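Foldase protein PrsA (Bacillus subtilis, PDB 4WO7) assists the folding of secreted proteins outside the cell after their translocation, and has a peptidyl-prolyl cis-trans isomerase activity that is not essential for its role in vivo. Local coordinates at residues A[40-45]-A[237-242]; A[55-60]-A[90-95]; A[96-101]-A[232-237]; A[107-112]-A[218-223]. All blocks are in the same frame, centred on the assembly; numbering follows the deposited sequence.

Contact 1. Residues A[40-45]-A[237-242]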
loop_
_atom_site.group_PDB
_atom_site.type_symbol
_atom_site.label_atom_id
_atom_site.label_comp_id
_atom_site.label_asym_id
_atom_site.label_seq_id
_atom_site.Cartn_x
_atom_site.Cartn_y
_atom_site.Cartn_z
ATOM N N LEU A 40 8.496 -8.072 18.724
ATOM C CA LEU A 40 9.454 -8.539 19.722
ATOM C C LEU A 40 8.802 -9.360 20.825
ATOM O O LEU A 40 9.278 -10.428 21.210
ATOM C CB LEU A 40 10.181 -7.349 20.354
ATOM C CG LEU A 40 11.190 -6.604 19.487
ATOM C CD1 LEU A 40 11.655 -5.333 20.191
ATOM C CD2 LEU A 40 12.378 -7.503 19.155
ATOM N N VAL A 41 7.696 -8.837 21.326
ATOM C CA VAL A 41 6.961 -9.473 22.401
ATOM C C VAL A 41 6.304 -10.769 21.917
ATOM O O VAL A 41 6.361 -11.794 22.599
ATOM C CB VAL A 41 5.930 -8.487 22.978
ATOM C CG1 VAL A 41 4.909 -9.184 23.849
ATOM C CG2 VAL A 41 6.647 -7.387 23.751
ATOM N N GLN A 42 5.677 -10.720 20.747
ATOM C CA GLN A 42 5.037 -11.912 20.193
ATOM C C GLN A 42 6.021 -13.045 19.877
ATOM O O GLN A 42 5.735 -14.215 20.136
ATOM C CB GLN A 42 4.257 -11.562 18.926
ATOM C CG GLN A 42 2.967 -10.812 19.190
ATOM C CD GLN A 42 2.208 -10.475 17.924
ATOM O OE1 GLN A 42 2.601 -10.873 16.824
ATOM N NE2 GLN A 42 1.108 -9.739 18.074
ATOM N N GLU A 43 7.182 -12.709 19.331
ATOM C CA GLU A 43 8.153 -13.749 19.010
ATOM C C GLU A 43 8.781 -14.335 20.268
ATOM O O GLU A 43 9.233 -15.475 20.256
ATOM C CB GLU A 43 9.230 -13.228 18.057
ATOM C CG GLU A 43 10.283 -12.316 18.660
ATOM C CD GLU A 43 11.163 -11.680 17.590
ATOM O OE1 GLU A 43 10.848 -11.826 16.388
ATOM O OE2 GLU A 43 12.171 -11.033 17.947
ATOM N N LYS A 44 8.804 -13.566 21.352
ATOM C CA LYS A 44 9.270 -14.099 22.631
ATOM C C LYS A 44 8.254 -15.041 23.244
ATOM O O LYS A 44 8.587 -16.155 23.651
ATOM C CB LYS A 44 9.550 -12.988 23.635
ATOM C CG LYS A 44 10.920 -12.382 23.558
ATOM C CD LYS A 44 11.164 -11.535 24.791
ATOM C CE LYS A 44 12.593 -11.059 24.847
ATOM N NZ LYS A 44 12.882 -10.111 23.743
ATOM N N VAL A 45 7.011 -14.583 23.312
ATOM C CA VAL A 45 5.959 -15.360 23.945
ATOM C C VAL A 45 5.724 -16.629 23.146
ATOM O O VAL A 45 5.688 -17.721 23.712
ATOM C CB VAL A 45 4.662 -14.532 24.100
ATOM C CG1 VAL A 45 3.465 -15.412 24.451
ATOM C CG2 VAL A 45 4.866 -13.454 25.161
ATOM N N ALA A 237 -5.780 -14.352 16.098
ATOM C CA ALA A 237 -5.431 -15.557 16.842
ATOM C C ALA A 237 -4.267 -15.336 17.803
ATOM O O ALA A 237 -4.317 -15.766 18.957
ATOM C CB ALA A 237 -5.091 -16.686 15.885
ATOM N N VAL A 238 -3.223 -14.665 17.324
ATOM C CA VAL A 238 -2.024 -14.425 18.122
ATOM C C VAL A 238 -2.360 -13.576 19.345
ATOM O O VAL A 238 -1.814 -13.789 20.426
ATOM C CB VAL A 238 -0.925 -13.734 17.284
ATOM C CG1 VAL A 238 0.255 -13.303 18.162
ATOM C CG2 VAL A 238 -0.427 -14.677 16.204
ATOM N N GLN A 239 -3.272 -12.623 19.172
ATOM C CA GLN A 239 -3.617 -11.698 20.246
ATOM C C GLN A 239 -4.303 -12.410 21.410
ATOM O O GLN A 239 -4.235 -11.956 22.554
ATOM C CB GLN A 239 -4.512 -10.576 19.709
ATOM C CG GLN A 239 -4.555 -9.334 20.574
ATOM C CD GLN A 239 -3.189 -8.715 20.793
ATOM O OE1 GLN A 239 -2.239 -9.001 20.063
ATOM N NE2 GLN A 239 -3.084 -7.859 21.803
ATOM N N LYS A 240 -4.977 -13.519 21.122
ATOM C CA LYS A 240 -5.553 -14.334 22.186
ATOM C C LYS A 240 -4.471 -14.922 23.074
ATOM O O LYS A 240 -4.639 -15.043 24.289
ATOM C CB LYS A 240 -6.388 -15.469 21.618
ATOM C CG LYS A 240 -7.692 -15.054 21.019
ATOM C CD LYS A 240 -8.454 -16.296 20.649
ATOM C CE LYS A 240 -9.808 -16.000 20.071
ATOM N NZ LYS A 240 -10.463 -17.291 19.760
ATOM N N VAL A 241 -3.361 -15.298 22.453
ATOM C CA VAL A 241 -2.255 -15.889 23.182
ATOM C C VAL A 241 -1.612 -14.805 24.028
ATOM O O VAL A 241 -1.205 -15.053 25.162
ATOM C CB VAL A 241 -1.200 -16.506 22.238
ATOM C CG1 VAL A 241 -0.089 -17.158 23.040
ATOM C CG2 VAL A 241 -1.833 -17.530 21.315
HETATM N N MSE A 242 -1.543 -13.598 23.473
HETATM C CA MSE A 242 -0.867 -12.489 24.130
HETATM C C MSE A 242 -1.612 -12.012 25.379
HETATM O O MSE A 242 -0.982 -11.603 26.354
HETATM C CB MSE A 242 -0.684 -11.327 23.150
HETATM C CG MSE A 242 0.265 -11.620 21.985
HETATM SE SE MSE A 242 2.012 -12.301 22.543
HETATM C CE MSE A 242 2.324 -11.053 23.999
#
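Met242, modelled as selenomethionine, reaches from helix 231-244 into the flank of helix 21-49 and lodges against Gln42 and Val45. The two segments cross at 74°, and the curled side chain of Met242 bridges the gap. Its bends about CB-CG and CG-SE set the selenium alongside helix 21-49, with SE 3.8 Å from CG of Gln42. CB of Val45 lies equally close to that SE, while the terminal CE turns to a methyl of the valine, 3.7 Å from Val45 CG2. Gln42 goes the opposite way, crossing Met242 at about a right angle. Extended beyond CG (chi2 -180°), it carries its amide over to Val238, whose CG1 sits almost directly above the amide carbon, 3.4 Å from Gln42 CD. The methyl therefore covers one face of the amide, leaving its hydrogen-bonding atoms to partners beyond the two segments: OE1 pairs with Tyr90 OH on helix 81-101 and NE2 with Gln235 OE1, farther back on helix 231-244. Thr14 of the second subunit also packs on Val45, as Val19 of that subunit does on Val41. The chemistry is thus divided: valines and selenomethionine supply the apolar packing, while the buried amide, with both polar atoms engaged, fixes the rotation of Gln42 and ties three helices together.

Contact 2. Residues A[55-60]-A[90-95]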
loop_
_atom_site.group_PDB
_atom_site.type_symbol
_atom_site.label_atom_id
_atom_site.label_comp_id
_atom_site.label_asym_id
_atom_site.label_seq_id
_atom_site.Cartn_x
_atom_site.Cartn_y
_atom_site.Cartn_z
ATOM N N LYS A 55 15.141 -27.038 11.243
ATOM C CA LYS A 55 14.613 -27.901 10.189
ATOM C C LYS A 55 13.417 -27.219 9.554
ATOM O O LYS A 55 13.300 -27.129 8.331
ATOM C CB LYS A 55 14.177 -29.262 10.753
ATOM C CG LYS A 55 13.523 -30.207 9.730
ATOM C CD LYS A 55 12.853 -31.407 10.408
ATOM C CE LYS A 55 12.249 -32.377 9.391
ATOM N NZ LYS A 55 11.645 -33.582 10.033
ATOM N N GLU A 56 12.528 -26.749 10.418
ATOM C CA GLU A 56 11.312 -26.060 10.020
ATOM C C GLU A 56 11.604 -24.713 9.359
ATOM O O GLU A 56 10.958 -24.337 8.382
ATOM C CB GLU A 56 10.419 -25.877 11.242
ATOM C CG GLU A 56 9.929 -27.198 11.814
ATOM C CD GLU A 56 9.178 -27.036 13.118
ATOM O OE1 GLU A 56 7.934 -26.945 13.084
ATOM O OE2 GLU A 56 9.836 -27.017 14.180
ATOM N N ILE A 57 12.570 -23.987 9.913
ATOM C CA ILE A 57 12.929 -22.668 9.403
ATOM C C ILE A 57 13.395 -22.712 7.952
ATOM O O ILE A 57 12.915 -21.947 7.116
ATOM C CB ILE A 57 14.038 -22.017 10.273
ATOM C CG1 ILE A 57 13.464 -21.619 11.634
ATOM C CG2 ILE A 57 14.642 -20.787 9.586
ATOM C CD1 ILE A 57 14.507 -21.201 12.657
ATOM N N ASP A 58 14.332 -23.606 7.661
ATOM C CA ASP A 58 14.907 -23.710 6.325
ATOM C C ASP A 58 13.853 -24.044 5.263
ATOM O O ASP A 58 13.901 -23.518 4.157
ATOM C CB ASP A 58 16.027 -24.754 6.322
ATOM C CG ASP A 58 17.303 -24.238 6.973
ATOM O OD1 ASP A 58 17.209 -23.337 7.833
ATOM O OD2 ASP A 58 18.397 -24.741 6.638
ATOM N N ASN A 59 12.906 -24.914 5.600
ATOM C CA ASN A 59 11.836 -25.289 4.672
ATOM C C ASN A 59 10.991 -24.120 4.153
ATOM O O ASN A 59 10.703 -24.044 2.957
ATOM C CB ASN A 59 10.921 -26.319 5.339
ATOM C CG ASN A 59 11.578 -27.683 5.462
ATOM O OD1 ASN A 59 12.762 -27.839 5.160
ATOM N ND2 ASN A 59 10.824 -28.668 5.932
ATOM N N LYS A 60 10.590 -23.214 5.040
ATOM C CA LYS A 60 9.765 -22.081 4.628
ATOM C C LYS A 60 10.671 -21.019 3.991
ATOM O O LYS A 60 10.215 -20.197 3.199
ATOM C CB LYS A 60 8.988 -21.506 5.812
ATOM C CG LYS A 60 7.478 -21.313 5.551
ATOM C CD LYS A 60 7.119 -20.359 4.420
ATOM C CE LYS A 60 5.609 -20.394 4.166
ATOM N NZ LYS A 60 5.146 -19.365 3.194
ATOM N N TYR A 90 9.541 -15.957 12.911
ATOM C CA TYR A 90 8.390 -15.221 13.410
ATOM C C TYR A 90 7.118 -15.598 12.656
ATOM O O TYR A 90 6.077 -15.809 13.276
ATOM C CB TYR A 90 8.638 -13.714 13.324
ATOM C CG TYR A 90 7.452 -12.871 13.733
ATOM C CD1 TYR A 90 6.857 -13.031 14.977
ATOM C CD2 TYR A 90 6.944 -11.893 12.888
ATOM C CE1 TYR A 90 5.776 -12.261 15.357
ATOM C CE2 TYR A 90 5.867 -11.108 13.266
ATOM C CZ TYR A 90 5.290 -11.299 14.502
ATOM O OH TYR A 90 4.217 -10.533 14.890
ATOM N N GLU A 91 7.192 -15.702 11.330
ATOM C CA GLU A 91 6.023 -16.109 10.554
ATOM C C GLU A 91 5.578 -17.522 10.943
ATOM O O GLU A 91 4.388 -17.776 11.131
ATOM C CB GLU A 91 6.292 -16.043 9.047
ATOM C CG GLU A 91 5.036 -16.302 8.214
ATOM C CD GLU A 91 5.274 -16.207 6.717
ATOM O OE1 GLU A 91 6.243 -16.824 6.221
ATOM O OE2 GLU A 91 4.482 -15.528 6.031
ATOM N N LEU A 92 6.532 -18.441 11.062
ATOM C CA LEU A 92 6.211 -19.822 11.409
ATOM C C LEU A 92 5.567 -19.888 12.791
ATOM O O LEU A 92 4.647 -20.675 13.015
ATOM C CB LEU A 92 7.459 -20.714 11.364
ATOM C CG LEU A 92 8.110 -20.959 9.997
ATOM C CD1 LEU A 92 9.419 -21.728 10.137
ATOM C CD2 LEU A 92 7.170 -21.712 9.069
ATOM N N LEU A 93 6.052 -19.066 13.718
ATOM C CA LEU A 93 5.456 -18.995 15.052
ATOM C C LEU A 93 4.016 -18.493 15.018
ATOM O O LEU A 93 3.128 -19.095 15.623
ATOM C CB LEU A 93 6.277 -18.090 15.968
ATOM C CG LEU A 93 7.603 -18.670 16.461
ATOM C CD1 LEU A 93 8.416 -17.579 17.130
ATOM C CD2 LEU A 93 7.371 -19.826 17.428
ATOM N N THR A 94 3.783 -17.391 14.312
ATOM C CA THR A 94 2.442 -16.815 14.230
ATOM C C THR A 94 1.508 -17.786 13.505
ATOM O O THR A 94 0.294 -17.789 13.724
ATOM C CB THR A 94 2.447 -15.450 13.504
ATOM O OG1 THR A 94 3.065 -15.595 12.219
ATOM C CG2 THR A 94 3.218 -14.409 14.315
ATOM N N GLN A 95 2.089 -18.612 12.643
ATOM C CA GLN A 95 1.328 -19.624 11.923
ATOM C C GLN A 95 0.893 -20.731 12.879
ATOM O O GLN A 95 -0.251 -21.191 12.850
ATOM C CB GLN A 95 2.163 -20.205 10.783
ATOM C CG GLN A 95 2.196 -19.331 9.553
ATOM C CD GLN A 95 0.892 -19.361 8.792
ATOM O OE1 GLN A 95 0.436 -20.420 8.353
ATOM N NE2 GLN A 95 0.259 -18.204 8.669
#
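Lys60 touches Leu92 with its first carbons and passes across Glu91 with its outer ones, bridging helix 54-67 and helix 81-101. From CB outward, the first atoms meet leucine: Lys60 CB is 3.7 Å from CD2 of Leu92, and Lys60 CG comes to 3.6 Å from the same methyl. A bend at chi2 (-61°) then takes the chain past the leucine and across Glu91 at about a right angle. CD of Lys60 passes Glu91 OE1 at 4.1 Å, and CE is hardly farther from it. At the tip, Lys60 NZ also stays 4.1 Å from Glu91 OE1, too long for a salt bridge, though the opposite charges probably still attract. A weak hydrogen bond links Glu91 OE1 and Tyr64 OH, and the ammonium has a long, weak pairing with Glu63, both farther along helix 54-67. The other methyl of Leu92, CD1, rests on the backbone, 3.5 Å from O of Glu56 and 3.7 Å from CA of Ile57, about one turn before Lys60. Val52 touches the leucine from the preceding loop. The segments cross at 105°. This is a surface contact between two helices, a leucine against the backbone flanked by the charged chains of Lys60 and Glu91, in the helical part formed by the N- and C-terminal regions that flank the isomerase domain.

Contact 3. Residues A[96-101]-A[232-237]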
loop_
_atom_site.group_PDB
_atom_site.type_symbol
_atom_site.label_atom_id
_atom_site.label_comp_id
_atom_site.label_asym_id
_atom_site.label_seq_id
_atom_site.Cartn_x
_atom_site.Cartn_y
_atom_site.Cartn_z
ATOM N N LYS A 96 1.821 -21.154 13.728
ATOM C CA LYS A 96 1.557 -22.222 14.678
ATOM C C LYS A 96 0.538 -21.748 15.704
ATOM O O LYS A 96 -0.340 -22.507 16.117
ATOM C CB LYS A 96 2.849 -22.693 15.352
ATOM C CG LYS A 96 3.672 -23.635 14.482
ATOM C CD LYS A 96 4.807 -24.281 15.260
ATOM C CE LYS A 96 5.331 -25.512 14.542
ATOM N NZ LYS A 96 6.414 -26.170 15.318
ATOM N N ALA A 97 0.665 -20.488 16.113
ATOM C CA ALA A 97 -0.278 -19.882 17.041
ATOM C C ALA A 97 -1.674 -19.865 16.436
ATOM O O ALA A 97 -2.649 -20.174 17.116
ATOM C CB ALA A 97 0.152 -18.463 17.398
ATOM N N ALA A 98 -1.765 -19.505 15.158
ATOM C CA ALA A 98 -3.048 -19.444 14.464
ATOM C C ALA A 98 -3.713 -20.814 14.298
ATOM O O ALA A 98 -4.927 -20.947 14.433
ATOM C CB ALA A 98 -2.859 -18.808 13.101
ATOM N N LYS A 99 -2.915 -21.828 13.996
ATOM C CA LYS A 99 -3.446 -23.176 13.838
ATOM C C LYS A 99 -4.070 -23.677 15.139
ATOM O O LYS A 99 -5.125 -24.309 15.122
ATOM C CB LYS A 99 -2.357 -24.129 13.348
ATOM C CG LYS A 99 -2.146 -24.073 11.840
ATOM C CD LYS A 99 -0.856 -24.754 11.418
ATOM C CE LYS A 99 -0.635 -24.617 9.919
ATOM N NZ LYS A 99 0.637 -25.250 9.488
ATOM N N ASP A 100 -3.423 -23.402 16.268
ATOM C CA ASP A 100 -3.947 -23.859 17.555
ATOM C C ASP A 100 -5.176 -23.063 18.004
ATOM O O ASP A 100 -6.010 -23.580 18.750
ATOM C CB ASP A 100 -2.866 -23.799 18.638
ATOM C CG ASP A 100 -1.900 -24.967 18.557
ATOM O OD1 ASP A 100 -1.357 -25.218 17.459
ATOM O OD2 ASP A 100 -1.692 -25.640 19.594
ATOM N N ASN A 101 -5.286 -21.816 17.553
ATOM C CA ASN A 101 -6.309 -20.904 18.065
ATOM C C ASN A 101 -7.451 -20.643 17.079
ATOM O O ASN A 101 -8.547 -20.259 17.487
ATOM C CB ASN A 101 -5.658 -19.578 18.457
ATOM C CG ASN A 101 -4.838 -19.687 19.725
ATOM O OD1 ASN A 101 -5.307 -19.359 20.814
ATOM N ND2 ASN A 101 -3.618 -20.189 19.593
ATOM N N ALA A 232 -5.023 -10.618 9.186
ATOM C CA ALA A 232 -5.914 -10.137 10.235
ATOM C C ALA A 232 -6.374 -11.315 11.089
ATOM O O ALA A 232 -6.488 -11.214 12.312
ATOM C CB ALA A 232 -7.109 -9.424 9.643
ATOM N N ALA A 233 -6.633 -12.436 10.425
ATOM C CA ALA A 233 -7.119 -13.638 11.093
ATOM C C ALA A 233 -6.011 -14.247 11.957
ATOM O O ALA A 233 -6.260 -14.785 13.039
ATOM C CB ALA A 233 -7.618 -14.658 10.063
ATOM N N VAL A 234 -4.782 -14.163 11.463
ATOM C CA VAL A 234 -3.623 -14.646 12.203
ATOM C C VAL A 234 -3.418 -13.817 13.475
ATOM O O VAL A 234 -3.328 -14.365 14.572
ATOM C CB VAL A 234 -2.340 -14.600 11.338
ATOM C CG1 VAL A 234 -1.114 -14.998 12.164
ATOM C CG2 VAL A 234 -2.469 -15.532 10.141
ATOM N N GLN A 235 -3.356 -12.496 13.323
ATOM C CA GLN A 235 -3.135 -11.602 14.459
ATOM C C GLN A 235 -4.269 -11.668 15.462
ATOM O O GLN A 235 -4.055 -11.530 16.667
ATOM C CB GLN A 235 -2.961 -10.156 13.987
ATOM C CG GLN A 235 -1.581 -9.841 13.454
ATOM C CD GLN A 235 -0.507 -10.082 14.496
ATOM O OE1 GLN A 235 -0.655 -9.677 15.649
ATOM N NE2 GLN A 235 0.562 -10.771 14.108
ATOM N N GLU A 236 -5.477 -11.885 14.960
ATOM C CA GLU A 236 -6.626 -12.092 15.825
ATOM C C GLU A 236 -6.355 -13.315 16.698
ATOM O O GLU A 236 -6.655 -13.317 17.892
ATOM C CB GLU A 236 -7.905 -12.257 14.994
ATOM C CG GLU A 236 -9.186 -12.361 15.816
ATOM C CD GLU A 236 -10.422 -12.576 14.960
ATOM O OE1 GLU A 236 -10.351 -12.342 13.733
ATOM O OE2 GLU A 236 -11.473 -12.962 15.516
ATOM N N ALA A 237 -5.780 -14.352 16.098
ATOM C CA ALA A 237 -5.431 -15.557 16.842
ATOM C C ALA A 237 -4.267 -15.336 17.803
ATOM O O ALA A 237 -4.317 -15.766 18.957
ATOM C CB ALA A 237 -5.091 -16.686 15.885
#
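A close alanine-to-alanine helix crossing, Ala98 against Ala237, joins the last turns of helix 81-101 to helix 231-244. With alanine methyls at the centre of the crossing the backbones come near: the segment axes approach to 8.4 Å, and CA of Ala98 is 5.1 Å from CA of Ala237. The methyl of Ala237 does most of the touching. It nestles into the surface of helix 81-101, its CB 3.7 Å from CA of Ala98 and 3.9 Å from CB of Asn101. One turn earlier, Val234 closes the seam with a looser touch, its CG1 4.3 Å from Ala98 CB. Asn101 presents carbon to Ala237 and spends its amide on its own helix: ND2 donates to Ala97 O at 2.7 Å, slightly out of the carbonyl plane. CG beside the backbone N (chi1 -73°) folds the amide back for that bond, which restrains its rotation. Leu228 of helix 216-228 packs on Ala98, and Tyr50 covers Ala97 and Asn101 from the loop after helix 21-49. Alanines facing each other let the two helices pack closely, here at 76°, where the N-terminal region meets the C-terminal one beside the isomerase domain.

Contact 4. Residues A[107-112]-A[218-223]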
loop_
_atom_site.group_PDB
_atom_site.type_symbol
_atom_site.label_atom_id
_atom_site.label_comp_id
_atom_site.label_asym_id
_atom_site.label_seq_id
_atom_site.Cartn_x
_atom_site.Cartn_y
_atom_site.Cartn_z
ATOM N N ALA A 107 -20.357 -24.270 9.583
ATOM C CA ALA A 107 -20.987 -23.190 8.848
ATOM C C ALA A 107 -19.986 -22.651 7.844
ATOM O O ALA A 107 -20.332 -22.386 6.699
ATOM C CB ALA A 107 -21.454 -22.085 9.785
ATOM N N ASP A 108 -18.736 -22.516 8.273
ATOM C CA ASP A 108 -17.676 -22.060 7.383
ATOM C C ASP A 108 -17.438 -23.056 6.241
ATOM O O ASP A 108 -17.106 -22.654 5.126
ATOM C CB ASP A 108 -16.379 -21.829 8.162
ATOM C CG ASP A 108 -16.514 -20.739 9.215
ATOM O OD1 ASP A 108 -17.392 -19.864 9.056
ATOM O OD2 ASP A 108 -15.749 -20.761 10.204
ATOM N N ILE A 109 -17.596 -24.352 6.517
ATOM C CA ILE A 109 -17.323 -25.369 5.501
ATOM C C ILE A 109 -18.452 -25.460 4.488
ATOM O O ILE A 109 -18.207 -25.527 3.282
ATOM C CB ILE A 109 -17.147 -26.782 6.103
ATOM C CG1 ILE A 109 -16.094 -26.798 7.207
ATOM C CG2 ILE A 109 -16.776 -27.785 5.006
ATOM C CD1 ILE A 109 -16.136 -28.060 8.046
ATOM N N LYS A 110 -19.687 -25.459 4.977
ATOM C CA LYS A 110 -20.839 -25.544 4.091
ATOM C C LYS A 110 -20.920 -24.245 3.310
ATOM O O LYS A 110 -21.338 -24.225 2.155
ATOM C CB LYS A 110 -22.133 -25.800 4.867
ATOM C CG LYS A 110 -23.250 -26.391 4.003
ATOM C CD LYS A 110 -24.448 -26.833 4.832
ATOM C CE LYS A 110 -25.537 -25.770 4.867
ATOM N NZ LYS A 110 -26.370 -25.761 3.628
ATOM N N GLU A 111 -20.492 -23.166 3.958
ATOM C CA GLU A 111 -20.410 -21.852 3.332
ATOM C C GLU A 111 -19.377 -21.816 2.220
ATOM O O GLU A 111 -19.514 -21.054 1.268
ATOM C CB GLU A 111 -20.041 -20.795 4.365
ATOM C CG GLU A 111 -19.822 -19.416 3.786
ATOM C CD GLU A 111 -19.503 -18.391 4.852
ATOM O OE1 GLU A 111 -19.297 -17.211 4.497
ATOM O OE2 GLU A 111 -19.454 -18.763 6.045
ATOM N N TYR A 112 -18.299 -22.572 2.389
ATOM C CA TYR A 112 -17.273 -22.663 1.359
ATOM C C TYR A 112 -17.747 -23.578 0.228
ATOM O O TYR A 112 -17.485 -23.315 -0.949
ATOM C CB TYR A 112 -15.953 -23.166 1.939
ATOM C CG TYR A 112 -14.813 -23.146 0.941
ATOM C CD1 TYR A 112 -14.107 -21.976 0.688
ATOM C CD2 TYR A 112 -14.455 -24.286 0.239
ATOM C CE1 TYR A 112 -13.070 -21.948 -0.229
ATOM C CE2 TYR A 112 -13.420 -24.266 -0.683
ATOM C CZ TYR A 112 -12.731 -23.096 -0.911
ATOM O OH TYR A 112 -11.702 -23.081 -1.828
ATOM N N GLU A 218 -11.793 -32.280 3.070
ATOM C CA GLU A 218 -10.841 -31.547 2.240
ATOM C C GLU A 218 -11.166 -30.063 2.226
ATOM O O GLU A 218 -10.259 -29.234 2.180
ATOM C CB GLU A 218 -10.798 -32.090 0.801
ATOM C CG GLU A 218 -10.064 -33.413 0.636
ATOM C CD GLU A 218 -8.619 -33.306 1.093
ATOM O OE1 GLU A 218 -7.983 -32.264 0.816
ATOM O OE2 GLU A 218 -8.121 -34.253 1.736
ATOM N N LEU A 219 -12.447 -29.719 2.273
ATOM C CA LEU A 219 -12.823 -28.313 2.255
ATOM C C LEU A 219 -12.473 -27.647 3.580
ATOM O O LEU A 219 -12.126 -26.468 3.608
ATOM C CB LEU A 219 -14.312 -28.147 1.951
ATOM C CG LEU A 219 -14.708 -28.562 0.532
ATOM C CD1 LEU A 219 -16.192 -28.323 0.292
ATOM C CD2 LEU A 219 -13.850 -27.878 -0.539
ATOM N N LYS A 220 -12.568 -28.397 4.674
ATOM C CA LYS A 220 -12.186 -27.866 5.975
ATOM C C LYS A 220 -10.711 -27.466 5.929
ATOM O O LYS A 220 -10.318 -26.417 6.439
ATOM C CB LYS A 220 -12.439 -28.881 7.088
ATOM C CG LYS A 220 -12.412 -28.253 8.469
ATOM C CD LYS A 220 -12.717 -29.249 9.573
ATOM C CE LYS A 220 -12.953 -28.548 10.906
ATOM N NZ LYS A 220 -13.335 -29.519 11.969
ATOM N N SER A 221 -9.899 -28.314 5.304
ATOM C CA SER A 221 -8.468 -28.073 5.212
ATOM C C SER A 221 -8.219 -26.850 4.342
ATOM O O SER A 221 -7.310 -26.064 4.612
ATOM C CB SER A 221 -7.743 -29.299 4.648
ATOM O OG SER A 221 -7.729 -30.359 5.589
ATOM N N GLU A 222 -9.034 -26.687 3.304
ATOM C CA GLU A 222 -8.936 -25.519 2.437
ATOM C C GLU A 222 -9.360 -24.233 3.142
ATOM O O GLU A 222 -8.719 -23.195 2.970
ATOM C CB GLU A 222 -9.784 -25.697 1.181
ATOM C CG GLU A 222 -9.206 -26.647 0.151
ATOM C CD GLU A 222 -9.972 -26.593 -1.159
ATOM O OE1 GLU A 222 -10.132 -25.480 -1.704
ATOM O OE2 GLU A 222 -10.416 -27.657 -1.642
ATOM N N VAL A 223 -10.434 -24.296 3.930
ATOM C CA VAL A 223 -10.898 -23.116 4.659
ATOM C C VAL A 223 -9.809 -22.634 5.590
ATOM O O VAL A 223 -9.534 -21.439 5.661
ATOM C CB VAL A 223 -12.181 -23.389 5.494
ATOM C CG1 VAL A 223 -12.443 -22.242 6.492
ATOM C CG2 VAL A 223 -13.397 -23.614 4.599
#
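Two helix segments cross almost at right angles (99°) with axes 9.2 Å apart, and their backbones come nearest where CA of Ile109 lies 5.7 Å from CA of Lys220. This helix pair stands at the neck of the inserted parvulin-type isomerase domain: helix 106-113 leads into strand 119-127, and helix 216-228 follows strand 200-207, so the contact joins the chain entering that sheet to the chain leaving it. Ile109 sits astride the crossing and uses its two branches differently. CG2 packs on the root of Leu219, 3.9 Å from its CB, whereas CD1 lies against the aliphatic part of Lys220, 3.8 Å from CG. The extended lysine then carries its charged end away from the helix pair. Val223 slides past Tyr112 in the opposite direction, its CG2 3.7 Å from the tyrosine CB. Nearby, Asp108 sends OD2 beyond the segment to a salt bridge with Lys227. Tyr112, with CG anti to the backbone N (chi1 -174°), reaches across toward helix 216-228, roughly perpendicular to its axis. CD2 of Leu219 meets that ring in its plane, at the edge, 3.6 Å from CE2. The hydroxyl goes on to Glu222, whose carboxylate plane stands 77° from the ring and whose OE1 also takes a weak bond from Trp167 NE1 of the isomerase domain. Tyr112 OH donates to Glu222 OE1 at 2.9 Å, itself a weak bond.

From the N terminus, helix 21-49 opens contact 1, the widest loop, which closes only when helix 231-244 arrives near the C terminus. Contact 2 opens and closes early within that loop, folding helix 81-101 back on helix 54-67. The same helix then starts contact 3, which returns to helix 231-244 and shares Ala237 with contact 1; their centres are about 10 Å apart. Contact 4 lies within the loop of contact 3 and encloses the whole isomerase sheet, standing about 17 Å from contact 3 between centres. Contacts 1 to 3 touch one another and unite the helices flanking the isomerase domain; contact 4, touching none, joins the chain entering that domain to the chain leaving it.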